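Transcriptional regulator (Aquifex aeolicus, PDB 2EH3) probably binds DNA as a two-chain transcription factor of the TetR/AcrR family, through a helix-turn-helix domain joined to an all-helical C-terminal domain. Local coordinates at residues Phe80-Tyr85 / Arg155-Leu160; Val10-Phe15 / Lys88-Ile93; Arg6-Ser11 / Glu47-Glu52. One frame throughout, in Å; residues are numbered along the deposited sequence.

Contact 1: residues Phe80-Tyr85 / Arg155-Leu160; sequences FLEVLY and RELPFL. With MG (magnesium ion), chain C.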
loop_
_atom_site.group_PDB
_atom_site.type_symbol
_atom_site.label_atom_id
_atom_site.label_comp_id
_atom_site.label_asym_id
_atom_site.label_seq_id
_atom_site.Cartn_x
_atom_site.Cartn_y
_atom_site.Cartn_z
ATOM N N PHE A 80 -13.428 -9.554 -9.320
ATOM C CA PHE A 80 -12.396 -9.447 -8.283
ATOM C C PHE A 80 -12.667 -8.161 -7.497
ATOM O O PHE A 80 -12.682 -8.166 -6.274
ATOM C CB PHE A 80 -11.009 -9.440 -8.999
ATOM C CG PHE A 80 -9.790 -9.657 -8.097
ATOM C CD1 PHE A 80 -9.903 -9.849 -6.721
ATOM C CD2 PHE A 80 -8.517 -9.636 -8.666
ATOM C CE1 PHE A 80 -8.765 -10.016 -5.918
ATOM C CE2 PHE A 80 -7.366 -9.805 -7.867
ATOM C CZ PHE A 80 -7.509 -9.992 -6.492
ATOM N N LEU A 81 -12.884 -7.051 -8.201
ATOM C CA LEU A 81 -13.186 -5.798 -7.520
ATOM C C LEU A 81 -14.492 -5.891 -6.736
ATOM O O LEU A 81 -14.584 -5.388 -5.622
ATOM C CB LEU A 81 -13.260 -4.652 -8.540
ATOM C CG LEU A 81 -13.781 -3.304 -8.008
ATOM C CD1 LEU A 81 -12.883 -2.730 -6.930
ATOM C CD2 LEU A 81 -13.883 -2.327 -9.194
ATOM N N GLU A 82 -15.505 -6.553 -7.290
ATOM C CA GLU A 82 -16.755 -6.653 -6.565
ATOM C C GLU A 82 -16.573 -7.400 -5.232
ATOM O O GLU A 82 -17.103 -6.969 -4.203
ATOM C CB GLU A 82 -17.798 -7.346 -7.437
ATOM C CG GLU A 82 -18.303 -6.452 -8.559
ATOM C CD GLU A 82 -19.017 -7.224 -9.637
ATOM O OE1 GLU A 82 -18.946 -8.473 -9.606
ATOM O OE2 GLU A 82 -19.633 -6.610 -10.554
ATOM N N VAL A 83 -15.821 -8.502 -5.257
ATOM C CA VAL A 83 -15.577 -9.268 -4.034
ATOM C C VAL A 83 -14.766 -8.437 -3.052
ATOM O O VAL A 83 -15.117 -8.380 -1.879
ATOM C CB VAL A 83 -14.849 -10.594 -4.334
ATOM C CG1 VAL A 83 -14.329 -11.241 -3.025
ATOM C CG2 VAL A 83 -15.822 -11.531 -5.066
ATOM N N LEU A 84 -13.698 -7.784 -3.512
ATOM C CA LEU A 84 -12.926 -6.969 -2.576
ATOM C C LEU A 84 -13.807 -5.887 -1.938
ATOM O O LEU A 84 -13.673 -5.593 -0.744
ATOM C CB LEU A 84 -11.744 -6.318 -3.270
ATOM C CG LEU A 84 -10.674 -7.270 -3.812
ATOM C CD1 LEU A 84 -9.644 -6.483 -4.618
ATOM C CD2 LEU A 84 -10.011 -8.002 -2.656
ATOM N N TYR A 85 -14.714 -5.293 -2.732
ATOM C CA TYR A 85 -15.581 -4.240 -2.218
ATOM C C TYR A 85 -16.538 -4.803 -1.168
ATOM O O TYR A 85 -16.733 -4.185 -0.124
ATOM C CB TYR A 85 -16.365 -3.573 -3.366
ATOM C CG TYR A 85 -17.032 -2.280 -2.961
ATOM C CD1 TYR A 85 -16.349 -1.057 -3.063
ATOM C CD2 TYR A 85 -18.312 -2.287 -2.429
ATOM C CE1 TYR A 85 -16.948 0.156 -2.632
ATOM C CE2 TYR A 85 -18.923 -1.084 -1.987
ATOM C CZ TYR A 85 -18.227 0.118 -2.099
ATOM O OH TYR A 85 -18.820 1.284 -1.683
ATOM N N ARG A 155 -15.763 5.491 -1.581
ATOM C CA ARG A 155 -16.612 5.788 -2.718
ATOM C C ARG A 155 -17.500 4.568 -2.929
ATOM O O ARG A 155 -17.195 3.466 -2.436
ATOM C CB ARG A 155 -15.778 6.019 -3.991
ATOM C CG ARG A 155 -14.786 7.176 -3.892
ATOM C CD ARG A 155 -15.487 8.497 -3.572
ATOM N NE ARG A 155 -16.507 8.808 -4.581
ATOM C CZ ARG A 155 -16.277 9.469 -5.719
ATOM N NH1 ARG A 155 -15.062 9.930 -6.011
ATOM N NH2 ARG A 155 -17.268 9.625 -6.597
ATOM N N GLU A 156 -18.583 4.764 -3.678
ATOM C CA GLU A 156 -19.508 3.679 -3.986
ATOM C C GLU A 156 -18.888 2.822 -5.100
ATOM O O GLU A 156 -18.097 3.298 -5.931
ATOM C CB GLU A 156 -20.863 4.218 -4.460
ATOM C CG GLU A 156 -21.655 4.976 -3.397
ATOM C CD GLU A 156 -22.970 5.517 -3.942
ATOM O OE1 GLU A 156 -23.776 4.718 -4.470
ATOM O OE2 GLU A 156 -23.208 6.742 -3.845
ATOM N N LEU A 157 -19.284 1.566 -5.135
ATOM C CA LEU A 157 -18.761 0.612 -6.122
ATOM C C LEU A 157 -18.858 1.030 -7.597
ATOM O O LEU A 157 -17.927 0.770 -8.375
ATOM C CB LEU A 157 -19.434 -0.757 -5.903
ATOM C CG LEU A 157 -19.027 -1.913 -6.831
ATOM C CD1 LEU A 157 -17.481 -2.163 -6.750
ATOM C CD2 LEU A 157 -19.823 -3.172 -6.413
ATOM N N PRO A 158 -19.963 1.674 -8.017
ATOM C CA PRO A 158 -20.013 2.058 -9.431
ATOM C C PRO A 158 -18.850 2.935 -9.890
ATOM O O PRO A 158 -18.377 2.819 -11.029
ATOM C CB PRO A 158 -21.369 2.765 -9.552
ATOM C CG PRO A 158 -22.213 1.998 -8.540
ATOM C CD PRO A 158 -21.262 1.873 -7.360
ATOM N N PHE A 159 -18.414 3.837 -9.016
ATOM C CA PHE A 159 -17.303 4.703 -9.338
ATOM C C PHE A 159 -16.029 3.876 -9.541
ATOM O O PHE A 159 -15.296 4.081 -10.497
ATOM C CB PHE A 159 -17.068 5.717 -8.209
ATOM C CG PHE A 159 -15.865 6.582 -8.427
ATOM C CD1 PHE A 159 -15.920 7.653 -9.317
ATOM C CD2 PHE A 159 -14.673 6.326 -7.760
ATOM C CE1 PHE A 159 -14.807 8.456 -9.540
ATOM C CE2 PHE A 159 -13.538 7.127 -7.975
ATOM C CZ PHE A 159 -13.610 8.190 -8.863
ATOM N N LEU A 160 -15.765 2.953 -8.616
ATOM C CA LEU A 160 -14.564 2.133 -8.752
ATOM C C LEU A 160 -14.626 1.276 -10.008
ATOM O O LEU A 160 -13.622 1.134 -10.714
ATOM C CB LEU A 160 -14.345 1.235 -7.514
ATOM C CG LEU A 160 -13.711 2.024 -6.371
ATOM C CD1 LEU A 160 -14.808 2.558 -5.491
ATOM C CD2 LEU A 160 -12.737 1.155 -5.590
HETATM MG MG MG C . -20.865 -7.363 -12.583
HETATM O O HOH W 1 -19.178 -8.980 -12.275
#

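Contact 2: residues Val10-Phe15 / Lys88-Ile93; sequences VSKELF and KKVVYI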
loop_
_atom_site.group_PDB
_atom_site.type_symbol
_atom_site.label_atom_id
_atom_site.label_comp_id
_atom_site.label_asym_id
_atom_site.label_seq_id
_atom_site.Cartn_x
_atom_site.Cartn_y
_atom_site.Cartn_z
ATOM N N VAL A 10 -18.273 -10.686 14.548
ATOM C CA VAL A 10 -18.046 -9.689 15.581
ATOM C C VAL A 10 -16.590 -9.217 15.552
ATOM O O VAL A 10 -16.321 -8.024 15.709
ATOM C CB VAL A 10 -18.384 -10.271 16.981
ATOM C CG1 VAL A 10 -17.862 -9.371 18.084
ATOM C CG2 VAL A 10 -19.911 -10.409 17.118
ATOM N N SER A 11 -15.660 -10.152 15.348
ATOM C CA SER A 11 -14.220 -9.823 15.354
ATOM C C SER A 11 -13.877 -8.947 14.147
ATOM O O SER A 11 -13.087 -8.004 14.254
ATOM C CB SER A 11 -13.359 -11.104 15.357
ATOM O OG SER A 11 -13.641 -11.930 16.484
ATOM N N LYS A 12 -14.464 -9.248 13.002
ATOM C CA LYS A 12 -14.202 -8.418 11.814
ATOM C C LYS A 12 -14.694 -7.010 12.086
ATOM O O LYS A 12 -14.020 -6.029 11.746
ATOM C CB LYS A 12 -14.906 -8.992 10.570
ATOM C CG LYS A 12 -14.175 -10.156 9.949
ATOM C CD LYS A 12 -14.794 -10.588 8.614
ATOM C CE LYS A 12 -16.084 -11.322 8.831
ATOM N NZ LYS A 12 -16.400 -12.202 7.650
ATOM N N GLU A 13 -15.859 -6.898 12.722
ATOM C CA GLU A 13 -16.396 -5.583 13.034
ATOM C C GLU A 13 -15.506 -4.805 14.001
ATOM O O GLU A 13 -15.168 -3.643 13.717
ATOM C CB GLU A 13 -17.804 -5.708 13.638
ATOM C CG GLU A 13 -18.886 -5.944 12.588
ATOM C CD GLU A 13 -18.846 -4.889 11.487
ATOM O OE1 GLU A 13 -18.674 -3.685 11.815
ATOM O OE2 GLU A 13 -18.993 -5.263 10.303
ATOM N N LEU A 14 -15.116 -5.431 15.109
ATOM C CA LEU A 14 -14.280 -4.737 16.082
ATOM C C LEU A 14 -12.888 -4.419 15.534
ATOM O O LEU A 14 -12.382 -3.335 15.767
ATOM C CB LEU A 14 -14.154 -5.535 17.388
ATOM C CG LEU A 14 -15.482 -5.647 18.127
ATOM C CD1 LEU A 14 -15.241 -6.398 19.412
ATOM C CD2 LEU A 14 -16.083 -4.248 18.379
ATOM N N PHE A 15 -12.259 -5.358 14.821
ATOM C CA PHE A 15 -10.927 -5.078 14.265
ATOM C C PHE A 15 -11.009 -3.926 13.255
ATOM O O PHE A 15 -10.095 -3.103 13.171
ATOM C CB PHE A 15 -10.338 -6.306 13.566
ATOM C CG PHE A 15 -10.021 -7.464 14.485
ATOM C CD1 PHE A 15 -9.846 -7.282 15.860
ATOM C CD2 PHE A 15 -9.856 -8.743 13.954
ATOM C CE1 PHE A 15 -9.498 -8.372 16.690
ATOM C CE2 PHE A 15 -9.508 -9.835 14.779
ATOM C CZ PHE A 15 -9.327 -9.642 16.145
ATOM N N LYS A 88 -14.735 -5.249 1.988
ATOM C CA LYS A 88 -13.884 -4.099 2.314
ATOM C C LYS A 88 -13.422 -3.975 3.763
ATOM O O LYS A 88 -12.350 -3.436 4.019
ATOM C CB LYS A 88 -14.522 -2.790 1.819
ATOM C CG LYS A 88 -15.901 -2.507 2.342
ATOM C CD LYS A 88 -16.498 -1.354 1.534
ATOM C CE LYS A 88 -17.992 -1.264 1.761
ATOM N NZ LYS A 88 -18.680 -2.546 1.425
ATOM N N LYS A 89 -14.198 -4.494 4.714
ATOM C CA LYS A 89 -13.755 -4.441 6.111
ATOM C C LYS A 89 -12.536 -5.331 6.290
ATOM O O LYS A 89 -11.598 -4.993 7.023
ATOM C CB LYS A 89 -14.907 -4.852 7.050
ATOM C CG LYS A 89 -15.999 -3.772 7.111
ATOM C CD LYS A 89 -17.100 -4.143 8.094
ATOM C CE LYS A 89 -18.272 -3.168 7.999
ATOM N NZ LYS A 89 -17.905 -1.796 8.425
ATOM N N VAL A 90 -12.514 -6.472 5.602
ATOM C CA VAL A 90 -11.373 -7.359 5.710
ATOM C C VAL A 90 -10.183 -6.760 4.957
ATOM O O VAL A 90 -9.049 -6.930 5.384
ATOM C CB VAL A 90 -11.719 -8.770 5.180
ATOM C CG1 VAL A 90 -10.496 -9.685 5.238
ATOM C CG2 VAL A 90 -12.866 -9.351 6.004
ATOM N N VAL A 91 -10.445 -6.058 3.852
ATOM C CA VAL A 91 -9.369 -5.424 3.113
ATOM C C VAL A 91 -8.703 -4.398 4.023
ATOM O O VAL A 91 -7.484 -4.285 4.046
ATOM C CB VAL A 91 -9.901 -4.728 1.831
ATOM C CG1 VAL A 91 -8.790 -3.884 1.202
ATOM C CG2 VAL A 91 -10.398 -5.783 0.844
ATOM N N TYR A 92 -9.509 -3.663 4.792
ATOM C CA TYR A 92 -8.985 -2.660 5.713
ATOM C C TYR A 92 -8.116 -3.353 6.785
ATOM O O TYR A 92 -6.993 -2.912 7.085
ATOM C CB TYR A 92 -10.182 -1.909 6.314
ATOM C CG TYR A 92 -9.832 -0.695 7.102
ATOM C CD1 TYR A 92 -9.389 -0.818 8.416
ATOM C CD2 TYR A 92 -9.937 0.575 6.545
ATOM C CE1 TYR A 92 -9.058 0.298 9.158
ATOM C CE2 TYR A 92 -9.610 1.695 7.271
ATOM C CZ TYR A 92 -9.172 1.555 8.573
ATOM O OH TYR A 92 -8.835 2.672 9.293
ATOM N N ILE A 93 -8.602 -4.461 7.350
ATOM C CA ILE A 93 -7.840 -5.204 8.361
ATOM C C ILE A 93 -6.522 -5.734 7.757
ATOM O O ILE A 93 -5.440 -5.667 8.366
ATOM C CB ILE A 93 -8.730 -6.373 8.895
ATOM C CG1 ILE A 93 -9.903 -5.782 9.696
ATOM C CG2 ILE A 93 -7.901 -7.334 9.774
ATOM C CD1 ILE A 93 -11.072 -6.792 9.952
HETATM O O HOH W 2 -18.425 -1.052 11.062
#

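Contact 3: residues Arg6-Ser11 / Glu47-Glu52; sequences RILEVS and EELITE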
loop_
_atom_site.group_PDB
_atom_site.type_symbol
_atom_site.label_atom_id
_atom_site.label_comp_id
_atom_site.label_asym_id
_atom_site.label_seq_id
_atom_site.Cartn_x
_atom_site.Cartn_y
_atom_site.Cartn_z
ATOM N N ARG A 6 -20.426 -16.460 14.115
ATOM C CA ARG A 6 -20.768 -15.246 14.846
ATOM C C ARG A 6 -19.523 -14.566 15.417
ATOM O O ARG A 6 -19.395 -13.330 15.364
ATOM C CB ARG A 6 -21.765 -15.555 15.972
ATOM C CG ARG A 6 -23.144 -15.888 15.454
ATOM C CD ARG A 6 -24.231 -15.339 16.372
ATOM N NE ARG A 6 -24.356 -16.094 17.614
ATOM C CZ ARG A 6 -23.770 -15.787 18.766
ATOM N NH1 ARG A 6 -22.990 -14.716 18.878
ATOM N NH2 ARG A 6 -23.982 -16.562 19.820
ATOM N N ILE A 7 -18.611 -15.360 15.959
ATOM C CA ILE A 7 -17.373 -14.807 16.503
ATOM C C ILE A 7 -16.608 -14.123 15.363
ATOM O O ILE A 7 -16.098 -13.023 15.532
ATOM C CB ILE A 7 -16.507 -15.918 17.106
ATOM C CG1 ILE A 7 -17.194 -16.470 18.349
ATOM C CG2 ILE A 7 -15.112 -15.400 17.453
ATOM C CD1 ILE A 7 -16.575 -17.761 18.880
ATOM N N LEU A 8 -16.511 -14.777 14.215
ATOM C CA LEU A 8 -15.800 -14.168 13.092
ATOM C C LEU A 8 -16.410 -12.830 12.690
ATOM O O LEU A 8 -15.678 -11.876 12.389
ATOM C CB LEU A 8 -15.787 -15.134 11.900
ATOM C CG LEU A 8 -14.785 -16.270 12.095
ATOM C CD1 LEU A 8 -15.079 -17.405 11.106
ATOM C CD2 LEU A 8 -13.380 -15.734 11.904
ATOM N N GLU A 9 -17.739 -12.746 12.676
ATOM C CA GLU A 9 -18.404 -11.508 12.274
ATOM C C GLU A 9 -18.162 -10.378 13.255
ATOM O O GLU A 9 -17.849 -9.250 12.842
ATOM C CB GLU A 9 -19.909 -11.747 12.060
ATOM C CG GLU A 9 -20.204 -12.642 10.845
ATOM C CD GLU A 9 -19.553 -12.106 9.568
ATOM O OE1 GLU A 9 -19.840 -10.941 9.201
ATOM O OE2 GLU A 9 -18.753 -12.839 8.947
ATOM N N VAL A 10 -18.273 -10.686 14.548
ATOM C CA VAL A 10 -18.046 -9.689 15.581
ATOM C C VAL A 10 -16.590 -9.217 15.552
ATOM O O VAL A 10 -16.321 -8.024 15.709
ATOM C CB VAL A 10 -18.384 -10.271 16.981
ATOM C CG1 VAL A 10 -17.862 -9.371 18.084
ATOM C CG2 VAL A 10 -19.911 -10.409 17.118
ATOM N N SER A 11 -15.660 -10.152 15.348
ATOM C CA SER A 11 -14.220 -9.823 15.354
ATOM C C SER A 11 -13.877 -8.947 14.147
ATOM O O SER A 11 -13.087 -8.004 14.254
ATOM C CB SER A 11 -13.359 -11.104 15.357
ATOM O OG SER A 11 -13.641 -11.930 16.484
ATOM N N GLU A 47 -4.492 -14.739 17.653
ATOM C CA GLU A 47 -3.704 -14.922 16.430
ATOM C C GLU A 47 -4.397 -15.889 15.464
ATOM O O GLU A 47 -4.468 -15.616 14.244
ATOM C CB GLU A 47 -2.291 -15.430 16.782
ATOM C CG GLU A 47 -1.416 -15.749 15.556
ATOM C CD GLU A 47 0.057 -15.935 15.918
ATOM O OE1 GLU A 47 0.397 -15.837 17.111
ATOM O OE2 GLU A 47 0.883 -16.171 15.011
ATOM N N GLU A 48 -4.911 -17.006 15.992
ATOM C CA GLU A 48 -5.623 -17.968 15.144
ATOM C C GLU A 48 -6.846 -17.297 14.548
ATOM O O GLU A 48 -7.195 -17.533 13.391
ATOM C CB GLU A 48 -6.104 -19.210 15.915
ATOM C CG GLU A 48 -5.070 -20.275 16.176
ATOM C CD GLU A 48 -5.663 -21.626 16.608
ATOM O OE1 GLU A 48 -4.848 -22.536 16.888
ATOM O OE2 GLU A 48 -6.911 -21.788 16.671
ATOM N N LEU A 49 -7.521 -16.476 15.356
ATOM C CA LEU A 49 -8.706 -15.780 14.895
ATOM C C LEU A 49 -8.478 -14.850 13.702
ATOM O O LEU A 49 -9.204 -14.921 12.724
ATOM C CB LEU A 49 -9.326 -14.989 16.062
ATOM C CG LEU A 49 -10.414 -13.968 15.724
ATOM C CD1 LEU A 49 -11.725 -14.670 15.267
ATOM C CD2 LEU A 49 -10.672 -13.140 16.987
ATOM N N ILE A 50 -7.497 -13.956 13.778
ATOM C CA ILE A 50 -7.309 -13.059 12.642
ATOM C C ILE A 50 -6.802 -13.837 11.432
ATOM O O ILE A 50 -7.161 -13.525 10.299
ATOM C CB ILE A 50 -6.354 -11.872 12.989
ATOM C CG1 ILE A 50 -6.362 -10.842 11.835
ATOM C CG2 ILE A 50 -5.001 -12.385 13.316
ATOM C CD1 ILE A 50 -5.763 -9.480 12.246
ATOM N N THR A 51 -6.010 -14.872 11.672
ATOM C CA THR A 51 -5.495 -15.669 10.569
ATOM C C THR A 51 -6.678 -16.309 9.833
ATOM O O THR A 51 -6.704 -16.309 8.607
ATOM C CB THR A 51 -4.498 -16.736 11.085
ATOM O OG1 THR A 51 -3.389 -16.084 11.727
ATOM C CG2 THR A 51 -3.936 -17.564 9.927
ATOM N N GLU A 52 -7.670 -16.801 10.575
ATOM C CA GLU A 52 -8.842 -17.421 9.950
ATOM C C GLU A 52 -9.673 -16.421 9.158
ATOM O O GLU A 52 -10.223 -16.764 8.112
ATOM C CB GLU A 52 -9.700 -18.109 11.012
ATOM C CG GLU A 52 -10.987 -18.775 10.467
ATOM C CD GLU A 52 -10.732 -19.998 9.600
ATOM O OE1 GLU A 52 -9.585 -20.480 9.581
ATOM O OE2 GLU A 52 -11.694 -20.483 8.953
#

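Contact 1: residues Phe80-Tyr85 / Arg155-Leu160
The Y85 ring of helix 73-86 lies over L157 and reaches R155 at the start of helix 157-171. CG stands anti to the backbone N (chi1 -167°), which sends the ring over to L157. At the root, Y85 CB lies against L157 CD1. Further out, Y85 CG is 3.8 Å from L157 CD1, with Y85 CD1 near the same methyl; CD2 and CE2 lie near L157 CB, which sits 3.8 Å from the centroid of the Y85 ring, only 6° off its normal, a CH-pi contact over one face. CE1 and CZ come near R155 O and L157 N. At the tip, Y85 OH donates a hydrogen bond to R155 O at 2.8 Å, at the ring edge, with a C=O...OH angle of 130°. One turn earlier on the helix, L81 continues the apolar packing: its CD2 is 4.0 Å from L160 CB, the side chains crossing at about a right angle. Next to L81, E82 OE2 binds magnesium at 2.5 Å and takes a hydrogen bond from K161; E78 shares the ion, and a metal-bound water donates to E82 OE1. The contact thus joins two helices of the TetR-type C-terminal domain beside a carboxylate magnesium site.

Contact 2: residues Val10-Phe15 / Lys88-Ile93
The tight part of this contact lies where K12 and F15 of helix 3-18 face V90 and I93 of helix 88-99. The segment axes approach to 9.5 Å and cross at 57°, close enough for aliphatic groups to touch. K12 CD presses on V90 CG2 at 3.5 Å, shorter than the usual carbon-carbon separation, so the lysine here works through its methylenes; a bend at chi3 (-74°) leaves CD as the carbon that meets the valine while NZ goes on to a salt bridge with E9 on its own helix. I93 supplies the second close point. Its CD1 lies 3.7 Å from F15 CB and 3.5 Å from K12 O, so one methyl touches both a side-chain root and the backbone of the facing helix. The F15 ring itself leads away from I93 and meets Y20 edge-to-face, while I53 of helix 46-67 packs on both K12 and F15.

The other flank, formed by E13 and K89, is looser and hydrated. The CB of E13 points away from helix 88-99, but a bend at chi2 (-53°) brings the carboxylate back over the lysine chain, with E13 OE2 3.1 Å from K89 CD. The charged ends stay further apart: E13 OE1 and K89 NZ are separated by 4.0 Å, a long salt bridge. A water spans them, donating to E13 OE1 at 2.7 Å and accepting from K89 NZ at 2.8 Å.

The contact joins the predicted DNA-binding domain to the C-terminal domain, and its chemistry is divided: close aliphatic packing on one flank, whereas on the other the opposite charges meet at long range and through a shared water, an attraction that is probably less demanding of exact geometry.

Contact 3: residues Arg6-Ser11 / Glu47-Glu52
L49 of helix 46-67 sets its two methyls against I7, L8 and S11 of helix 3-18, packing the first helix of the TetR-type N-terminal domain, whose helix-turn-helix is predicted at 24-43, against the long helix that follows that motif. The segment axes are nearly perpendicular (-86°) and 10.5 Å apart, so side chains bridge the gap. With CG of L49 anti to the backbone N (chi1 168°), the branch extends between I7, L8 and S11. Both methyls touch the serine hydroxyl, L49 CD2 more closely at 3.2 Å from S11 OG. L49 CD1 also reaches the other two: it is 3.9 Å from L8 CD2, the two leucines running past each other in opposite senses, and 4.1 Å from I7 CG2, approached at a slant. L8 CD2, which touches L49, also meets E52 CG at 4.1 Å; only the aliphatic part of this glutamate serves the packing, since its carboxylate is held by R56 in a salt bridge. Cutting L49 back to an alanine would remove both methyls and is likely to open a gap between L8 and S11 and leave I7 CG2 without its neighbour across the helices. The buried serine hydroxyl has its polar need met within its own helix: S11 OG donates to I7 O at 2.9 Å from 41° out of the carbonyl plane, and the same oxygen also accepts from S11 N.

Helix 3-18 opens two of the contacts. Contact 3 closes first, when the chain returns through helix 46-67 after the predicted helix-turn-helix, tying together the first helix and the helix after the motif. Contact 2 starts from the same stretch, sharing V10 and S11, but closes a longer loop at helix 88-99, linking that domain to the C-terminal one. Their centres lie 9 Å apart and they touch, F15 CZ on L49 CD2 at 3.8 Å. Contact 1 opens at 80-85, before contact 2 closes, so the two cross; it joins helix 73-86 to helix 157-171 within the C-terminal domain and touches contact 2 through L84 O on V91 CG2 (3.6 Å). Contacts 3 and 1 follow in series.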